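Local coordinates for protein nicotinate phosphoribosyltransferase (Porphyromonas gingivalis, PDB 2IM5) that probably catalyses the ATP-assisted formation of nicotinate ribonucleotide from nicotinate and phosphoribosyl diphosphate, a step of NAD biosynthesis, at residues 264-269 and 293-298; 270-275 and 280-285; 6-11 and 68-73; 192-195 and 199-202. One frame throughout, in Å; residues are numbered along the deposited sequence.

Interaction 1. Residues 264-269 and 293-298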
loop_
_atom_site.group_PDB
_atom_site.type_symbol
_atom_site.label_atom_id
_atom_site.label_comp_id
_atom_site.label_asym_id
_atom_site.label_seq_id
_atom_site.Cartn_x
_atom_site.Cartn_y
_atom_site.Cartn_z
ATOM N N LYS A 264 5.816 -23.644 -9.207
ATOM C CA LYS A 264 4.438 -23.688 -8.726
ATOM C C LYS A 264 3.850 -22.290 -8.528
ATOM O O LYS A 264 2.746 -21.990 -8.998
ATOM C CB LYS A 264 4.378 -24.459 -7.411
ATOM C CG LYS A 264 2.993 -24.569 -6.823
ATOM C CD LYS A 264 2.995 -25.436 -5.559
ATOM C CE LYS A 264 3.866 -24.846 -4.465
ATOM N NZ LYS A 264 3.916 -25.746 -3.271
ATOM N N HIS A 265 4.589 -21.436 -7.826
ATOM C CA HIS A 265 4.135 -20.077 -7.582
ATOM C C HIS A 265 4.136 -19.240 -8.861
ATOM O O HIS A 265 3.232 -18.436 -9.085
ATOM C CB HIS A 265 5.007 -19.432 -6.506
ATOM C CG HIS A 265 4.778 -20.001 -5.142
ATOM N ND1 HIS A 265 5.683 -19.863 -4.113
ATOM C CD2 HIS A 265 3.746 -20.722 -4.641
ATOM C CE1 HIS A 265 5.219 -20.477 -3.037
ATOM N NE2 HIS A 265 4.044 -21.006 -3.334
ATOM N N ALA A 266 5.150 -19.431 -9.696
ATOM C CA ALA A 266 5.226 -18.695 -10.948
ATOM C C ALA A 266 3.999 -19.021 -11.809
ATOM O O ALA A 266 3.447 -18.149 -12.472
ATOM C CB ALA A 266 6.504 -19.054 -11.697
ATOM N N MET A 267 3.574 -20.279 -11.782
ATOM C CA MET A 267 2.418 -20.711 -12.567
ATOM C C MET A 267 1.093 -20.255 -11.969
ATOM O O MET A 267 0.177 -19.864 -12.695
ATOM C CB MET A 267 2.401 -22.234 -12.697
ATOM C CG MET A 267 3.527 -22.814 -13.553
ATOM S SD MET A 267 3.433 -24.602 -13.569
ATOM C CE MET A 267 4.043 -24.946 -12.038
ATOM N N LEU A 268 0.997 -20.297 -10.643
ATOM C CA LEU A 268 -0.227 -19.907 -9.952
ATOM C C LEU A 268 -0.508 -18.400 -9.905
ATOM O O LEU A 268 -1.628 -17.970 -10.186
ATOM C CB LEU A 268 -0.211 -20.475 -8.531
ATOM C CG LEU A 268 -1.386 -20.155 -7.607
ATOM C CD1 LEU A 268 -2.701 -20.527 -8.270
ATOM C CD2 LEU A 268 -1.212 -20.933 -6.313
ATOM N N PHE A 269 0.484 -17.597 -9.527
ATOM C CA PHE A 269 0.288 -16.148 -9.477
ATOM C C PHE A 269 0.184 -15.622 -10.902
ATOM O O PHE A 269 0.927 -16.050 -11.787
ATOM C CB PHE A 269 1.444 -15.485 -8.735
ATOM C CG PHE A 269 1.383 -15.679 -7.249
ATOM C CD1 PHE A 269 0.705 -14.771 -6.447
ATOM C CD2 PHE A 269 1.950 -16.802 -6.656
ATOM C CE1 PHE A 269 0.587 -14.980 -5.063
ATOM C CE2 PHE A 269 1.838 -17.023 -5.283
ATOM C CZ PHE A 269 1.155 -16.112 -4.481
ATOM N N LEU A 293 11.829 -20.982 -15.988
ATOM C CA LEU A 293 10.853 -21.871 -15.377
ATOM C C LEU A 293 9.890 -22.461 -16.401
ATOM O O LEU A 293 8.979 -23.205 -16.043
ATOM C CB LEU A 293 10.055 -21.114 -14.316
ATOM C CG LEU A 293 10.825 -20.643 -13.080
ATOM C CD1 LEU A 293 9.932 -19.746 -12.234
ATOM C CD2 LEU A 293 11.298 -21.857 -12.282
ATOM N N ARG A 294 10.092 -22.127 -17.670
ATOM C CA ARG A 294 9.230 -22.614 -18.737
ATOM C C ARG A 294 7.782 -22.190 -18.520
ATOM O O ARG A 294 6.850 -22.976 -18.688
ATOM C CB ARG A 294 9.332 -24.140 -18.854
ATOM C CG ARG A 294 10.386 -24.618 -19.849
ATOM C CD ARG A 294 11.745 -23.958 -19.614
ATOM N NE ARG A 294 12.685 -24.225 -20.706
ATOM C CZ ARG A 294 13.919 -23.735 -20.775
ATOM N NH1 ARG A 294 14.377 -22.942 -19.813
ATOM N NH2 ARG A 294 14.697 -24.038 -21.809
ATOM N N VAL A 295 7.612 -20.932 -18.129
ATOM C CA VAL A 295 6.300 -20.345 -17.914
ATOM C C VAL A 295 6.224 -19.219 -18.938
ATOM O O VAL A 295 7.188 -18.483 -19.122
ATOM C CB VAL A 295 6.168 -19.777 -16.483
ATOM C CG1 VAL A 295 4.886 -18.981 -16.347
ATOM C CG2 VAL A 295 6.187 -20.914 -15.477
ATOM N N ASP A 296 5.086 -19.092 -19.610
ATOM C CA ASP A 296 4.923 -18.071 -20.634
ATOM C C ASP A 296 4.683 -16.679 -20.061
ATOM O O ASP A 296 3.604 -16.386 -19.551
ATOM C CB ASP A 296 3.776 -18.461 -21.571
ATOM C CG ASP A 296 3.617 -17.497 -22.735
ATOM O OD1 ASP A 296 4.556 -16.714 -23.006
ATOM O OD2 ASP A 296 2.552 -17.534 -23.386
ATOM N N PRO A 297 5.687 -15.796 -20.152
ATOM C CA PRO A 297 5.559 -14.434 -19.630
ATOM C C PRO A 297 4.467 -13.611 -20.294
ATOM O O PRO A 297 3.923 -12.684 -19.692
ATOM C CB PRO A 297 6.952 -13.842 -19.853
ATOM C CG PRO A 297 7.458 -14.592 -21.032
ATOM C CD PRO A 297 7.016 -16.005 -20.753
ATOM N N LYS A 298 4.136 -13.953 -21.530
ATOM C CA LYS A 298 3.114 -13.219 -22.258
ATOM C C LYS A 298 1.722 -13.324 -21.644
ATOM O O LYS A 298 0.883 -12.450 -21.857
ATOM C CB LYS A 298 3.094 -13.665 -23.720
ATOM C CG LYS A 298 4.389 -13.335 -24.436
ATOM C CD LYS A 298 4.377 -13.774 -25.888
ATOM C CE LYS A 298 5.691 -13.418 -26.569
ATOM N NZ LYS A 298 5.661 -13.785 -28.015
#

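Interaction 2. Residues 270-275 and 280-285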
loop_
_atom_site.group_PDB
_atom_site.type_symbol
_atom_site.label_atom_id
_atom_site.label_comp_id
_atom_site.label_asym_id
_atom_site.label_seq_id
_atom_site.Cartn_x
_atom_site.Cartn_y
_atom_site.Cartn_z
ATOM N N THR A 270 -0.748 -14.704 -11.123
ATOM C CA THR A 270 -0.955 -14.147 -12.459
ATOM C C THR A 270 -0.090 -12.937 -12.725
ATOM O O THR A 270 0.113 -12.565 -13.875
ATOM C CB THR A 270 -2.414 -13.706 -12.674
ATOM O OG1 THR A 270 -2.757 -12.719 -11.693
ATOM C CG2 THR A 270 -3.360 -14.890 -12.555
ATOM N N SER A 271 0.426 -12.321 -11.671
ATOM C CA SER A 271 1.233 -11.134 -11.871
ATOM C C SER A 271 2.234 -10.792 -10.778
ATOM O O SER A 271 2.162 -11.292 -9.651
ATOM C CB SER A 271 0.301 -9.940 -12.091
ATOM O OG SER A 271 -0.654 -9.877 -11.046
ATOM N N LEU A 272 3.170 -9.922 -11.144
ATOM C CA LEU A 272 4.203 -9.450 -10.240
ATOM C C LEU A 272 4.003 -7.952 -10.117
ATOM O O LEU A 272 3.402 -7.322 -10.986
ATOM C CB LEU A 272 5.592 -9.709 -10.825
ATOM C CG LEU A 272 5.896 -11.126 -11.311
ATOM C CD1 LEU A 272 7.250 -11.135 -12.023
ATOM C CD2 LEU A 272 5.887 -12.098 -10.133
ATOM N N ARG A 273 4.497 -7.378 -9.035
ATOM C CA ARG A 273 4.377 -5.951 -8.873
ATOM C C ARG A 273 5.759 -5.313 -8.800
ATOM O O ARG A 273 6.601 -5.734 -8.013
ATOM C CB ARG A 273 3.582 -5.613 -7.615
ATOM C CG ARG A 273 3.488 -4.132 -7.386
ATOM C CD ARG A 273 2.525 -3.801 -6.275
ATOM N NE ARG A 273 2.674 -2.410 -5.879
ATOM C CZ ARG A 273 2.020 -1.850 -4.870
ATOM N NH1 ARG A 273 1.165 -2.571 -4.156
ATOM N NH2 ARG A 273 2.240 -0.577 -4.565
ATOM N N HIS A 274 5.984 -4.310 -9.642
ATOM C CA HIS A 274 7.247 -3.575 -9.676
ATOM C C HIS A 274 7.033 -2.335 -8.827
ATOM O O HIS A 274 6.141 -1.543 -9.112
ATOM C CB HIS A 274 7.585 -3.152 -11.104
ATOM C CG HIS A 274 8.626 -2.076 -11.178
ATOM N ND1 HIS A 274 9.966 -2.318 -10.960
ATOM C CD2 HIS A 274 8.513 -0.743 -11.387
ATOM C CE1 HIS A 274 10.633 -1.180 -11.027
ATOM N NE2 HIS A 274 9.775 -0.208 -11.285
ATOM N N ASP A 275 7.852 -2.146 -7.799
ATOM C CA ASP A 275 7.666 -0.994 -6.929
ATOM C C ASP A 275 8.934 -0.206 -6.602
ATOM O O ASP A 275 8.901 0.721 -5.794
ATOM C CB ASP A 275 6.981 -1.440 -5.636
ATOM C CG ASP A 275 6.376 -0.282 -4.871
ATOM O OD1 ASP A 275 5.589 0.482 -5.478
ATOM O OD2 ASP A 275 6.681 -0.140 -3.668
ATOM N N GLU A 280 12.629 -1.083 -16.729
ATOM C CA GLU A 280 13.162 -1.848 -17.851
ATOM C C GLU A 280 14.017 -3.012 -17.361
ATOM O O GLU A 280 13.987 -4.104 -17.927
ATOM C CB GLU A 280 13.983 -0.935 -18.766
ATOM C CG GLU A 280 14.674 -1.651 -19.912
ATOM C CD GLU A 280 14.964 -0.723 -21.090
ATOM O OE1 GLU A 280 15.247 0.475 -20.861
ATOM O OE2 GLU A 280 14.916 -1.198 -22.247
ATOM N N ILE A 281 14.785 -2.776 -16.303
ATOM C CA ILE A 281 15.617 -3.827 -15.734
ATOM C C ILE A 281 14.717 -4.888 -15.093
ATOM O O ILE A 281 14.975 -6.086 -15.209
ATOM C CB ILE A 281 16.587 -3.246 -14.681
ATOM C CG1 ILE A 281 17.668 -2.426 -15.394
ATOM C CG2 ILE A 281 17.217 -4.363 -13.857
ATOM C CD1 ILE A 281 18.590 -1.685 -14.460
ATOM N N PHE A 282 13.652 -4.442 -14.432
ATOM C CA PHE A 282 12.720 -5.362 -13.791
ATOM C C PHE A 282 12.062 -6.252 -14.849
ATOM O O PHE A 282 11.925 -7.462 -14.659
ATOM C CB PHE A 282 11.635 -4.587 -13.042
ATOM C CG PHE A 282 10.655 -5.468 -12.326
ATOM C CD1 PHE A 282 10.911 -5.905 -11.026
ATOM C CD2 PHE A 282 9.482 -5.880 -12.958
ATOM C CE1 PHE A 282 10.010 -6.743 -10.362
ATOM C CE2 PHE A 282 8.580 -6.714 -12.309
ATOM C CZ PHE A 282 8.842 -7.148 -11.006
ATOM N N ILE A 283 11.654 -5.650 -15.964
ATOM C CA ILE A 283 11.009 -6.405 -17.035
ATOM C C ILE A 283 11.908 -7.532 -17.547
ATOM O O ILE A 283 11.441 -8.658 -17.763
ATOM C CB ILE A 283 10.616 -5.474 -18.201
ATOM C CG1 ILE A 283 9.555 -4.480 -17.718
ATOM C CG2 ILE A 283 10.100 -6.292 -19.373
ATOM C CD1 ILE A 283 9.251 -3.363 -18.688
ATOM N N GLU A 284 13.192 -7.241 -17.728
ATOM C CA GLU A 284 14.146 -8.251 -18.202
ATOM C C GLU A 284 14.251 -9.417 -17.227
ATOM O O GLU A 284 14.184 -10.577 -17.631
ATOM C CB GLU A 284 15.548 -7.658 -18.381
ATOM C CG GLU A 284 15.661 -6.581 -19.439
ATOM C CD GLU A 284 15.036 -6.991 -20.757
ATOM O OE1 GLU A 284 15.327 -8.110 -21.244
ATOM O OE2 GLU A 284 14.254 -6.184 -21.304
ATOM N N LYS A 285 14.436 -9.109 -15.944
ATOM C CA LYS A 285 14.556 -10.145 -14.918
ATOM C C LYS A 285 13.326 -11.042 -14.891
ATOM O O LYS A 285 13.440 -12.266 -14.864
ATOM C CB LYS A 285 14.747 -9.516 -13.535
ATOM C CG LYS A 285 16.055 -8.764 -13.350
ATOM C CD LYS A 285 16.108 -8.094 -11.979
ATOM C CE LYS A 285 17.449 -7.409 -11.726
ATOM N NZ LYS A 285 17.406 -6.590 -10.463
#

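Interaction 3. Residues 6-11 and 68-73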
loop_
_atom_site.group_PDB
_atom_site.type_symbol
_atom_site.label_atom_id
_atom_site.label_comp_id
_atom_site.label_asym_id
_atom_site.label_seq_id
_atom_site.Cartn_x
_atom_site.Cartn_y
_atom_site.Cartn_z
ATOM N N SER A 6 -15.399 7.530 7.199
ATOM C CA SER A 6 -15.809 6.159 6.919
ATOM C C SER A 6 -14.774 5.123 7.331
ATOM O O SER A 6 -13.571 5.307 7.133
ATOM C CB SER A 6 -16.103 5.988 5.431
ATOM O OG SER A 6 -16.276 4.610 5.125
ATOM N N ILE A 7 -15.246 4.018 7.886
ATOM C CA ILE A 7 -14.333 2.968 8.292
ATOM C C ILE A 7 -13.741 2.309 7.039
ATOM O O ILE A 7 -12.768 1.572 7.123
ATOM C CB ILE A 7 -15.057 1.934 9.192
ATOM C CG1 ILE A 7 -14.040 1.243 10.098
ATOM C CG2 ILE A 7 -15.796 0.911 8.347
ATOM C CD1 ILE A 7 -14.671 0.553 11.297
ATOM N N LEU A 8 -14.327 2.596 5.874
ATOM C CA LEU A 8 -13.838 2.048 4.610
ATOM C C LEU A 8 -12.887 3.016 3.910
ATOM O O LEU A 8 -12.356 2.709 2.842
ATOM C CB LEU A 8 -14.996 1.717 3.665
ATOM C CG LEU A 8 -16.019 0.661 4.078
ATOM C CD1 LEU A 8 -16.907 0.348 2.879
ATOM C CD2 LEU A 8 -15.312 -0.603 4.570
ATOM N N ASP A 9 -12.671 4.187 4.502
ATOM C CA ASP A 9 -11.759 5.166 3.912
ATOM C C ASP A 9 -10.342 4.736 4.280
ATOM O O ASP A 9 -9.715 5.281 5.192
ATOM C CB ASP A 9 -12.065 6.574 4.443
ATOM C CG ASP A 9 -11.274 7.663 3.727
ATOM O OD1 ASP A 9 -10.734 7.406 2.631
ATOM O OD2 ASP A 9 -11.202 8.793 4.254
ATOM N N THR A 10 -9.859 3.731 3.556
ATOM C CA THR A 10 -8.534 3.165 3.766
ATOM C C THR A 10 -8.203 2.342 2.523
ATOM O O THR A 10 -9.030 2.226 1.608
ATOM C CB THR A 10 -8.527 2.251 5.022
ATOM O OG1 THR A 10 -7.202 1.770 5.275
ATOM C CG2 THR A 10 -9.461 1.070 4.825
ATOM N N ASP A 11 -6.998 1.781 2.479
ATOM C CA ASP A 11 -6.591 0.974 1.335
ATOM C C ASP A 11 -7.071 -0.466 1.424
ATOM O O ASP A 11 -7.168 -1.037 2.508
ATOM C CB ASP A 11 -5.073 0.987 1.180
ATOM C CG ASP A 11 -4.568 2.284 0.590
ATOM O OD1 ASP A 11 -5.077 2.683 -0.475
ATOM O OD2 ASP A 11 -3.664 2.897 1.188
ATOM N N GLU A 68 -23.005 -4.333 3.174
ATOM C CA GLU A 68 -23.555 -4.974 1.978
ATOM C C GLU A 68 -22.586 -4.834 0.811
ATOM O O GLU A 68 -22.459 -5.742 -0.014
ATOM C CB GLU A 68 -24.897 -4.351 1.598
ATOM C CG GLU A 68 -26.035 -4.733 2.527
ATOM C CD GLU A 68 -27.308 -3.934 2.261
ATOM O OE1 GLU A 68 -27.699 -3.801 1.074
ATOM O OE2 GLU A 68 -27.918 -3.444 3.244
ATOM N N PHE A 69 -21.907 -3.691 0.741
ATOM C CA PHE A 69 -20.929 -3.458 -0.312
ATOM C C PHE A 69 -19.778 -4.464 -0.174
ATOM O O PHE A 69 -19.356 -5.082 -1.151
ATOM C CB PHE A 69 -20.371 -2.038 -0.215
ATOM C CG PHE A 69 -19.228 -1.771 -1.148
ATOM C CD1 PHE A 69 -19.445 -1.625 -2.518
ATOM C CD2 PHE A 69 -17.926 -1.683 -0.659
ATOM C CE1 PHE A 69 -18.377 -1.395 -3.389
ATOM C CE2 PHE A 69 -16.858 -1.454 -1.514
ATOM C CZ PHE A 69 -17.083 -1.309 -2.889
ATOM N N LEU A 70 -19.268 -4.620 1.043
ATOM C CA LEU A 70 -18.170 -5.549 1.278
ATOM C C LEU A 70 -18.563 -6.970 0.883
ATOM O O LEU A 70 -17.778 -7.697 0.273
ATOM C CB LEU A 70 -17.745 -5.530 2.751
ATOM C CG LEU A 70 -17.136 -4.225 3.279
ATOM C CD1 LEU A 70 -16.791 -4.383 4.745
ATOM C CD2 LEU A 70 -15.885 -3.871 2.475
ATOM N N GLN A 71 -19.785 -7.360 1.228
ATOM C CA GLN A 71 -20.260 -8.701 0.909
ATOM C C GLN A 71 -20.374 -8.907 -0.595
ATOM O O GLN A 71 -20.076 -9.982 -1.103
ATOM C CB GLN A 71 -21.613 -8.949 1.573
ATOM C CG GLN A 71 -21.572 -8.815 3.077
ATOM C CD GLN A 71 -22.953 -8.849 3.708
ATOM O OE1 GLN A 71 -23.872 -8.169 3.250
ATOM N NE2 GLN A 71 -23.101 -9.627 4.772
ATOM N N ARG A 72 -20.780 -7.867 -1.312
ATOM C CA ARG A 72 -20.939 -7.985 -2.756
ATOM C C ARG A 72 -19.683 -7.755 -3.578
ATOM O O ARG A 72 -19.444 -8.475 -4.543
ATOM C CB ARG A 72 -22.035 -7.030 -3.241
ATOM C CG ARG A 72 -23.398 -7.375 -2.674
ATOM C CD ARG A 72 -24.476 -6.390 -3.075
ATOM N NE ARG A 72 -25.750 -6.750 -2.456
ATOM C CZ ARG A 72 -26.865 -6.033 -2.549
ATOM N NH1 ARG A 72 -26.883 -4.896 -3.238
ATOM N NH2 ARG A 72 -27.972 -6.458 -1.953
ATOM N N GLU A 73 -18.881 -6.770 -3.192
ATOM C CA GLU A 73 -17.688 -6.430 -3.946
ATOM C C GLU A 73 -16.356 -6.984 -3.471
ATOM O O GLU A 73 -15.394 -7.003 -4.237
ATOM C CB GLU A 73 -17.590 -4.912 -4.067
ATOM C CG GLU A 73 -18.761 -4.302 -4.806
ATOM C CD GLU A 73 -18.959 -4.927 -6.174
ATOM O OE1 GLU A 73 -17.988 -4.934 -6.967
ATOM O OE2 GLU A 73 -20.077 -5.414 -6.452
#

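Interaction 4. Residues 192-195 and 199-202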
loop_
_atom_site.group_PDB
_atom_site.type_symbol
_atom_site.label_atom_id
_atom_site.label_comp_id
_atom_site.label_asym_id
_atom_site.label_seq_id
_atom_site.Cartn_x
_atom_site.Cartn_y
_atom_site.Cartn_z
ATOM N N PHE A 192 -9.065 0.944 -14.039
ATOM C CA PHE A 192 -9.406 -0.366 -13.503
ATOM C C PHE A 192 -10.215 -0.231 -12.214
ATOM O O PHE A 192 -11.255 -0.874 -12.043
ATOM C CB PHE A 192 -8.141 -1.175 -13.226
ATOM C CG PHE A 192 -8.418 -2.535 -12.657
ATOM C CD1 PHE A 192 -8.917 -3.552 -13.464
ATOM C CD2 PHE A 192 -8.235 -2.785 -11.300
ATOM C CE1 PHE A 192 -9.232 -4.795 -12.927
ATOM C CE2 PHE A 192 -8.548 -4.026 -10.751
ATOM C CZ PHE A 192 -9.049 -5.033 -11.569
ATOM N N GLY A 193 -9.728 0.606 -11.304
ATOM C CA GLY A 193 -10.417 0.799 -10.043
ATOM C C GLY A 193 -9.590 1.641 -9.093
ATOM O O GLY A 193 -8.667 2.333 -9.519
ATOM N N THR A 194 -9.918 1.585 -7.810
ATOM C CA THR A 194 -9.192 2.352 -6.807
ATOM C C THR A 194 -8.892 1.514 -5.571
ATOM O O THR A 194 -9.611 0.563 -5.249
ATOM C CB THR A 194 -9.989 3.589 -6.361
ATOM O OG1 THR A 194 -9.254 4.293 -5.348
ATOM C CG2 THR A 194 -11.334 3.169 -5.798
ATOM N N SER A 195 -7.821 1.886 -4.884
ATOM C CA SER A 195 -7.408 1.191 -3.687
ATOM C C SER A 195 -8.265 1.635 -2.507
ATOM O O SER A 195 -8.441 0.885 -1.542
ATOM C CB SER A 195 -5.930 1.475 -3.418
ATOM O OG SER A 195 -5.483 0.768 -2.282
ATOM N N LEU A 199 -14.163 5.149 -1.511
ATOM C CA LEU A 199 -14.444 5.830 -2.760
ATOM C C LEU A 199 -14.866 4.865 -3.869
ATOM O O LEU A 199 -15.542 5.260 -4.817
ATOM C CB LEU A 199 -13.234 6.664 -3.183
ATOM C CG LEU A 199 -12.971 7.840 -2.226
ATOM C CD1 LEU A 199 -11.777 8.654 -2.703
ATOM C CD2 LEU A 199 -14.227 8.724 -2.140
ATOM N N ALA A 200 -14.470 3.600 -3.754
ATOM C CA ALA A 200 -14.854 2.606 -4.748
ATOM C C ALA A 200 -16.345 2.357 -4.533
ATOM O O ALA A 200 -17.112 2.188 -5.480
ATOM C CB ALA A 200 -14.071 1.320 -4.545
ATOM N N HIS A 201 -16.743 2.345 -3.268
ATOM C CA HIS A 201 -18.131 2.137 -2.895
ATOM C C HIS A 201 -18.953 3.324 -3.387
ATOM O O HIS A 201 -19.955 3.161 -4.085
ATOM C CB HIS A 201 -18.252 2.028 -1.374
ATOM C CG HIS A 201 -19.663 1.934 -0.880
ATOM N ND1 HIS A 201 -20.023 2.274 0.406
ATOM C CD2 HIS A 201 -20.799 1.517 -1.490
ATOM C CE1 HIS A 201 -21.319 2.073 0.567
ATOM N NE2 HIS A 201 -21.813 1.614 -0.568
ATOM N N LYS A 202 -18.506 4.521 -3.023
ATOM C CA LYS A 202 -19.187 5.754 -3.397
ATOM C C LYS A 202 -19.336 5.982 -4.904
ATOM O O LYS A 202 -20.403 6.391 -5.369
ATOM C CB LYS A 202 -18.462 6.951 -2.782
ATOM C CG LYS A 202 -19.034 8.287 -3.198
ATOM C CD LYS A 202 -18.453 9.436 -2.386
ATOM C CE LYS A 202 -19.026 10.767 -2.872
ATOM N NZ LYS A 202 -18.582 11.901 -2.033
#

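Interaction 1. Residues 264-269 and 293-298
A266 meets L293 and V295 where the short helix 263-268 lies against the loop that leaves helix 279-292. A266 and V295 share the contact about equally. The CB methyl of A266 sits 3.5 Å from CD1 of L293 and 4.2 Å from CG2 of V295, so one small side chain is touched by two branched ones. M267, on the exposed side, adds a second contact to the valine. Its CG comes within 3.8 Å of CG2 of V295, the two side chains running at a slant to one another, and beyond this point the methionine chain bends at its last torsion (chi3 -76°).

Both methyls of V295 take part. With CG1 anti to the backbone N (chi1 171°), CG2 is turned toward the helix, near A266 and M267 alike, while CG1 lies 4.2 Å from the carbonyl O of A266. The Schellman motif at R294, with its positive phi, ends helix 279-292, and V295 follows directly.

Further packing comes from Y290 of helix 279-292, which touches both A266 and V295. The polar ties belong to two lysines of the second shell: the ammonium of K300 hydrogen-bonds to the carbonyls of A266 and F269 at the end of helix 263-268, and that of K263 bonds to the carbonyl of L293. Between the side chains of the two segments the contacts are all apolar and no hydrogen bond crosses, whereas lysines from just outside bind backbone carbonyls on both sides.

Interaction 2. Residues 270-275 and 280-285
F282 projects from helix 279-292 onto strand 271-274, with CB of H274 over one face of its ring. This is the tight part of the contact. CB of H274 stands above the middle of the phenyl group, 3.9 Å from the ring centroid and 13° off its normal, a well-centred CH-pi contact. The imidazole continues past the ring toward the helix, bringing ND1 of H274 to 3.5 Å from CG of F282. The two ring planes are oblique, at 58°.

Both side chains extend with CG anti to the backbone N, and they lie alongside each other, pointing opposite ways. Around the far end of the phenyl ring the fit is less close: CB of L272 approaches CZ of F282 at 4.1 Å, near the ring plane, and the carbonyl O of R273 lies 4.0 Å from the same CZ. I302 of the next strand also touches F282.

The solvent side belongs to the helix, where E280 and I281 are exposed. R273 and D275, their CB atoms directed away from the helix, form a separate, well-bonded polar group: S305 hydrogen-bonds to NE of R273 and OD1 of D275. OD2 of D275 also makes a weak hydrogen bond to H213, the predicted phosphohistidine, unmodified here, which places this strand end probably near the catalytic centre.

The contact folds together the first half of a beta-alpha-beta unit, strand and helix running nearly antiparallel at 154°. No hydrogen bond joins the two segments, so their cohesion is that of aromatic and aliphatic surfaces, with the charged groups turned elsewhere.

Interaction 3. Residues 6-11 and 68-73
A single leucine, L8, carries the whole first side of this contact, although the two backbones stay far apart: the nearest CA atoms, those of L8 and L70, are 9.4 Å from each other. The two methyls of L8 divide the work. CD2 of L8 meets the isopropyl end of L70, 3.9 Å from its CD2 and 4.1 Å from its CD1. CD1 of L8 turns instead to F69 and lies 4.2 Å from CD2 of that ring, approaching it obliquely.

L8 is presented by a compact turn. A type I beta turn runs from S6 to D9, and OG of S6 accepts a hydrogen bond from the backbone N of L8 at 2.9 Å in an ST turn, fixing the residue from which the side chain projects. The same OG bonds to E66 of helix 64-73, a polar tie beside the leucine contact.

On the helix, CB of E73 covers one face of the F69 ring, and the ring stacks with H201. D9, turned elsewhere, forms a salt bridge with R170.

The contact packs the loop before helix 12-24 against helix 64-73, close to helix 197-203. Here the chemistry is divided: leucine methyls and the F69 ring make the contact, the beta turn and the S6 hydroxyl shape the loop, and the carboxylate of D9 bonds outward to its surroundings.

Interaction 4. Residues 192-195 and 199-202
T194 and A200 make the one close van der Waals contact: CG2 of T194 lies 3.5 Å from CB of A200 and 3.7 Å from its CA. The same CG2 of T194 passes 4.4 Å from the backbone atom C of L199, so it rests against the backbone of the helix as well as its alanine. With alanine at this position the CA atoms of T194 and A200 approach to 6.0 Å. The L199 side chain packs away from the strand as well, on helix 173-186.

Hydrogen bonding belongs to the other branch of the threonine. OG1 is anti to the backbone N (chi1 178°), leaving CG2 to face the helix, and it bonds to the backbone N of N196 in the intervening turn; OD1 of N196 in turn accepts a hydrogen bond from the backbone N of L199.

Of the ionic contacts, K202 forms a salt bridge with D177 of helix 173-186.

This is the tight strand-to-helix turn of a beta-alpha-beta unit. T194 thus has a divided role, its methyl packing on the helix and its hydroxyl bonded within the connection leading there.

Along the chain interaction 3 comes first, then interaction 4, then interactions 1 and 2, with interaction 2 lying between the two halves of interaction 1. Interactions 2 and 4 reach the same seven-stranded parallel sheet, through strands 271-274 and 191-194, yet their centres are 25 Å apart. Interaction 1 sits farther out, its centre 13 Å from that of interaction 2, and helix 263-268 leads directly into strand 271-274. Interactions 3 and 4 have centres 10 Å apart and touch: OD1 of D11 is 2.7 Å from OG of S195, a probable hydrogen bond. Through this pair the N-terminal region is joined to the parallel-sheet part, whose topology is consistent with the TIM-barrel clan.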